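Local coordinates for protein type III effector HopU1 (Pseudomonas syringae pv. tomato, PDB 3U0J) that probably transfers ADP-ribose from NAD+ to arginine side chains of target proteins, as a type III effector that the bacterium delivers into plant cells, at residues I95-H98 with D102-S105; A180-L185 with H263-S268. All blocks are in the same frame, centred on the assembly; numbering follows the deposited sequence.

Both contacts press a helix against a strand through aromatic side chains, yet they share no element and lie on opposite sides of the chain's centre, their own centres 30 Å apart. Contact 1 is local: helix 89-99 and strand 103-108 follow each other almost directly, and all three touching residues are buried. Contact 2 is long-range, joining helix 176-188 to strand 263-269 in the ADP-ribosyltransferase part of the protein, and is partly buried. The chemistry follows the place. In contact 1 a methionine lies over a tyrosine whose hydroxyl is hydrogen-bonded to a third part of the chain; in contact 2 an apolar inner half passes into a tyrosine-histidine hydrogen bond.

Contact 1: residues I95-H98 with D102-S105; sequences IYMH and DYSS
M97 lies over one face of the Y103 ring, and its side chain and the tyrosine's cross at about a right angle. M97 CG sits 4.1 Å from the centroid of the Y103 ring in a CH-pi contact, offset toward the CE2 rim. From there the chain carries M97 SD above the ring centre, only 1° off the normal but 5.0 Å from the centroid of the Y103 ring, a Met-aromatic contact at some distance. The bend at chi3 (142°) then brings M97 CE over the other rim, 3.9 Å from Y103 CE1. D102 CB covers the opposite face of the same ring. Y96 comes in at the edge instead: with CG anti to the backbone N (chi1 -174°), its ring reaches forward until Y96 CE1 is 3.5 Å from Y103 OH, with Y96 CE1 near the Y103 plane and Y103 OH near the Y96 plane. That hydroxyl is hydrogen-bonded to the carbonyl oxygen of L63, which satisfies the buried polar end. L68 of helix 65-71 packs on Y96, M97 and Y103 alike. Backbone bonds join S104 to H55 of strand 55-56, its antiparallel neighbour in a small sheet, and Y103 to L116 at the start of helix 116-126.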
loop_
_atom_site.group_PDB
_atom_site.type_symbol
_atom_site.label_atom_id
_atom_site.label_comp_id
_atom_site.label_asym_id
_atom_site.label_seq_id
_atom_site.Cartn_x
_atom_site.Cartn_y
_atom_site.Cartn_z
ATOM N N ILE A 95 3.179 2.862 7.910
ATOM C CA ILE A 95 3.279 3.230 6.502
ATOM C C ILE A 95 4.715 3.040 6.017
ATOM O O ILE A 95 4.962 2.397 4.997
ATOM C CB ILE A 95 2.904 4.675 6.259
ATOM C CG1 ILE A 95 1.415 4.894 6.462
ATOM C CG2 ILE A 95 3.314 5.082 4.865
ATOM C CD1 ILE A 95 1.075 6.360 6.529
ATOM N N TYR A 96 5.661 3.608 6.755
ATOM C CA TYR A 96 7.072 3.487 6.404
ATOM C C TYR A 96 7.450 2.026 6.166
ATOM O O TYR A 96 7.957 1.681 5.101
ATOM C CB TYR A 96 7.955 4.085 7.502
ATOM C CG TYR A 96 9.432 4.127 7.166
ATOM C CD1 TYR A 96 10.239 3.015 7.355
ATOM C CD2 TYR A 96 10.025 5.289 6.685
ATOM C CE1 TYR A 96 11.603 3.051 7.059
ATOM C CE2 TYR A 96 11.377 5.343 6.392
ATOM C CZ TYR A 96 12.167 4.227 6.574
ATOM O OH TYR A 96 13.521 4.274 6.269
ATOM N N MET A 97 7.186 1.173 7.155
ATOM C CA MET A 97 7.604 -0.223 7.100
ATOM C C MET A 97 6.943 -0.949 5.942
ATOM O O MET A 97 7.539 -1.847 5.350
ATOM C CB MET A 97 7.307 -0.942 8.409
ATOM C CG MET A 97 8.234 -0.542 9.533
ATOM S SD MET A 97 7.793 -1.303 11.099
ATOM C CE MET A 97 9.448 -1.586 11.674
ATOM N N HIS A 98 5.729 -0.545 5.594
ATOM C CA HIS A 98 5.040 -1.162 4.461
ATOM C C HIS A 98 5.612 -0.739 3.094
ATOM O O HIS A 98 5.510 -1.495 2.122
ATOM C CB HIS A 98 3.550 -0.860 4.528
ATOM C CG HIS A 98 2.704 -1.790 3.720
ATOM N ND1 HIS A 98 2.280 -3.010 4.196
ATOM C CD2 HIS A 98 2.182 -1.670 2.474
ATOM C CE1 HIS A 98 1.541 -3.609 3.275
ATOM N NE2 HIS A 98 1.459 -2.812 2.225
ATOM N N ASP A 102 13.065 -3.565 3.534
ATOM C CA ASP A 102 14.058 -4.008 4.514
ATOM C C ASP A 102 13.567 -4.830 5.668
ATOM O O ASP A 102 14.383 -5.231 6.484
ATOM C CB ASP A 102 14.723 -2.828 5.192
ATOM C CG ASP A 102 15.078 -1.739 4.248
ATOM O OD1 ASP A 102 15.461 -2.066 3.096
ATOM O OD2 ASP A 102 14.980 -0.558 4.671
ATOM N N TYR A 103 12.261 -5.032 5.804
ATOM C CA TYR A 103 11.753 -5.782 6.962
ATOM C C TYR A 103 11.117 -7.086 6.521
ATOM O O TYR A 103 10.480 -7.152 5.466
ATOM C CB TYR A 103 10.749 -4.951 7.780
ATOM C CG TYR A 103 11.240 -3.563 8.031
ATOM C CD1 TYR A 103 12.073 -3.299 9.089
ATOM C CD2 TYR A 103 10.918 -2.526 7.179
ATOM C CE1 TYR A 103 12.551 -2.049 9.314
ATOM C CE2 TYR A 103 11.394 -1.264 7.398
ATOM C CZ TYR A 103 12.213 -1.029 8.475
ATOM O OH TYR A 103 12.714 0.227 8.727
ATOM N N SER A 104 11.303 -8.124 7.331
ATOM C CA SER A 104 10.602 -9.377 7.138
ATOM C C SER A 104 10.290 -9.984 8.500
ATOM O O SER A 104 11.038 -9.797 9.471
ATOM C CB SER A 104 11.426 -10.342 6.270
ATOM O OG SER A 104 10.856 -11.639 6.276
ATOM N N SER A 105 9.171 -10.694 8.579
ATOM C CA SER A 105 8.834 -11.464 9.768
ATOM C C SER A 105 9.884 -12.536 9.997
ATOM O O SER A 105 10.104 -12.945 11.129
ATOM C CB SER A 105 7.499 -12.155 9.569
ATOM O OG SER A 105 7.544 -12.971 8.410
#

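Contact 2: residues A180-L185 with H263-S268; sequences ARLYHL and HLFVLS
L182 and Y183, neighbours on the helix, meet F265 in two different ways. L182 places CB over one face of the F265 ring, 3.7 Å from the ring centroid and offset toward the rim, a CH-pi contact; L182 CD1 lies over the same face, nearer the CE2 rim, 3.7 Å from F265 CE2. Toward Y183 the phenylalanine turns its edge: F265 CE1 stands above the middle of the tyrosine ring, the planes at 64°, in an edge-to-face pair with centroids 5.2 Å apart. Y183 keeps CG beside its backbone N (chi1 -84°), which lets the ring swing out from the helix toward the strand and carries OH to H263. There Y183 OH and H263 ND1 are hydrogen-bonded at 2.8 Å, each lying in the plane of the other's ring although the two rings stand nearly perpendicular. Helix 176-188 thus packs on one face of the mixed sheet of the ADP-ribosyltransferase fold through strand 263-269, which runs between strands 218-224 and 248-257. Backbone bonds to A219 hold both H263 and F265, while F220 and Y192 back L182. The aromatic cluster grades from apolar packing to a polar end where either Y183 OH or H263 ND1 may give the proton; that bond probably holds the hydroxyl end of the tyrosine while the F265 edge limits its tilt.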
loop_
_atom_site.group_PDB
_atom_site.type_symbol
_atom_site.label_atom_id
_atom_site.label_comp_id
_atom_site.label_asym_id
_atom_site.label_seq_id
_atom_site.Cartn_x
_atom_site.Cartn_y
_atom_site.Cartn_z
ATOM N N ALA A 180 -5.353 -11.076 -20.629
ATOM C CA ALA A 180 -6.653 -11.598 -21.029
ATOM C C ALA A 180 -7.730 -11.408 -19.946
ATOM O O ALA A 180 -8.893 -11.062 -20.243
ATOM C CB ALA A 180 -6.522 -13.063 -21.398
ATOM N N ARG A 181 -7.350 -11.626 -18.688
ATOM C CA ARG A 181 -8.315 -11.480 -17.614
ATOM C C ARG A 181 -8.842 -10.057 -17.556
ATOM O O ARG A 181 -10.042 -9.838 -17.386
ATOM C CB ARG A 181 -7.716 -11.867 -16.270
ATOM C CG ARG A 181 -8.709 -11.776 -15.133
ATOM C CD ARG A 181 -8.004 -11.973 -13.823
ATOM N NE ARG A 181 -7.489 -13.335 -13.724
ATOM C CZ ARG A 181 -6.349 -13.660 -13.114
ATOM N NH1 ARG A 181 -5.589 -12.705 -12.564
ATOM N NH2 ARG A 181 -5.960 -14.938 -13.069
ATOM N N LEU A 182 -7.944 -9.089 -17.690
ATOM C CA LEU A 182 -8.350 -7.700 -17.569
ATOM C C LEU A 182 -9.270 -7.318 -18.710
ATOM O O LEU A 182 -10.315 -6.698 -18.486
ATOM C CB LEU A 182 -7.139 -6.779 -17.514
ATOM C CG LEU A 182 -6.373 -6.990 -16.216
ATOM C CD1 LEU A 182 -5.047 -6.273 -16.196
ATOM C CD2 LEU A 182 -7.247 -6.544 -15.061
ATOM N N TYR A 183 -8.893 -7.684 -19.934
ATOM C CA TYR A 183 -9.759 -7.393 -21.073
ATOM C C TYR A 183 -11.089 -8.074 -20.828
ATOM O O TYR A 183 -12.140 -7.498 -21.073
ATOM C CB TYR A 183 -9.151 -7.856 -22.385
ATOM C CG TYR A 183 -8.175 -6.878 -23.007
ATOM C CD1 TYR A 183 -8.608 -5.681 -23.555
ATOM C CD2 TYR A 183 -6.825 -7.165 -23.063
ATOM C CE1 TYR A 183 -7.720 -4.798 -24.126
ATOM C CE2 TYR A 183 -5.934 -6.295 -23.628
ATOM C CZ TYR A 183 -6.382 -5.114 -24.155
ATOM O OH TYR A 183 -5.475 -4.250 -24.720
ATOM N N HIS A 184 -11.046 -9.286 -20.289
ATOM C CA HIS A 184 -12.288 -9.963 -19.950
ATOM C C HIS A 184 -13.154 -9.202 -18.936
ATOM O O HIS A 184 -14.357 -9.044 -19.125
ATOM C CB HIS A 184 -12.013 -11.373 -19.451
ATOM C CG HIS A 184 -13.257 -12.142 -19.154
ATOM N ND1 HIS A 184 -14.138 -12.534 -20.140
ATOM C CD2 HIS A 184 -13.782 -12.575 -17.983
ATOM C CE1 HIS A 184 -15.148 -13.184 -19.588
ATOM N NE2 HIS A 184 -14.953 -13.228 -18.281
ATOM N N LEU A 185 -12.539 -8.750 -17.850
ATOM C CA LEU A 185 -13.258 -7.999 -16.833
ATOM C C LEU A 185 -13.924 -6.797 -17.478
ATOM O O LEU A 185 -15.109 -6.517 -17.247
ATOM C CB LEU A 185 -12.293 -7.545 -15.741
ATOM C CG LEU A 185 -12.303 -8.243 -14.379
ATOM C CD1 LEU A 185 -12.973 -9.577 -14.455
ATOM C CD2 LEU A 185 -10.895 -8.388 -13.813
ATOM N N HIS A 263 -0.275 -2.661 -22.628
ATOM C CA HIS A 263 -1.701 -2.400 -22.551
ATOM C C HIS A 263 -2.030 -1.368 -21.495
ATOM O O HIS A 263 -1.328 -1.227 -20.503
ATOM C CB HIS A 263 -2.454 -3.697 -22.310
ATOM C CG HIS A 263 -2.084 -4.775 -23.275
ATOM N ND1 HIS A 263 -2.847 -5.068 -24.387
ATOM C CD2 HIS A 263 -1.008 -5.598 -23.321
ATOM C CE1 HIS A 263 -2.265 -6.042 -25.064
ATOM N NE2 HIS A 263 -1.146 -6.380 -24.442
ATOM N N LEU A 264 -3.102 -0.634 -21.728
ATOM C CA LEU A 264 -3.488 0.406 -20.823
ATOM C C LEU A 264 -4.913 0.159 -20.409
ATOM O O LEU A 264 -5.801 0.085 -21.253
ATOM C CB LEU A 264 -3.385 1.764 -21.518
ATOM C CG LEU A 264 -4.130 2.906 -20.817
ATOM C CD1 LEU A 264 -3.446 3.285 -19.525
ATOM C CD2 LEU A 264 -4.214 4.105 -21.704
ATOM N N PHE A 265 -5.142 0.030 -19.109
ATOM C CA PHE A 265 -6.509 -0.019 -18.594
ATOM C C PHE A 265 -6.811 1.226 -17.801
ATOM O O PHE A 265 -6.052 1.609 -16.906
ATOM C CB PHE A 265 -6.739 -1.263 -17.747
ATOM C CG PHE A 265 -6.383 -2.501 -18.451
ATOM C CD1 PHE A 265 -7.329 -3.176 -19.191
ATOM C CD2 PHE A 265 -5.077 -2.964 -18.432
ATOM C CE1 PHE A 265 -6.990 -4.310 -19.892
ATOM C CE2 PHE A 265 -4.722 -4.100 -19.113
ATOM C CZ PHE A 265 -5.682 -4.781 -19.851
ATOM N N VAL A 266 -7.908 1.879 -18.154
ATOM C CA VAL A 266 -8.319 3.062 -17.430
ATOM C C VAL A 266 -9.291 2.629 -16.370
ATOM O O VAL A 266 -10.302 2.007 -16.670
ATOM C CB VAL A 266 -8.976 4.104 -18.338
ATOM C CG1 VAL A 266 -9.687 5.147 -17.487
ATOM C CG2 VAL A 266 -7.928 4.741 -19.245
ATOM N N LEU A 267 -8.952 2.942 -15.124
ATOM C CA LEU A 267 -9.742 2.538 -13.971
ATOM C C LEU A 267 -10.464 3.710 -13.316
ATOM O O LEU A 267 -9.997 4.841 -13.354
ATOM C CB LEU A 267 -8.841 1.864 -12.949
ATOM C CG LEU A 267 -8.801 0.343 -13.010
ATOM C CD1 LEU A 267 -8.568 -0.131 -14.416
ATOM C CD2 LEU A 267 -7.735 -0.186 -12.064
ATOM N N SER A 268 -11.603 3.427 -12.703
ATOM C CA SER A 268 -12.353 4.447 -11.990
ATOM C C SER A 268 -12.783 3.925 -10.614
ATOM O O SER A 268 -13.478 2.911 -10.519
ATOM C CB SER A 268 -13.567 4.855 -12.803
ATOM O OG SER A 268 -14.125 6.039 -12.296
#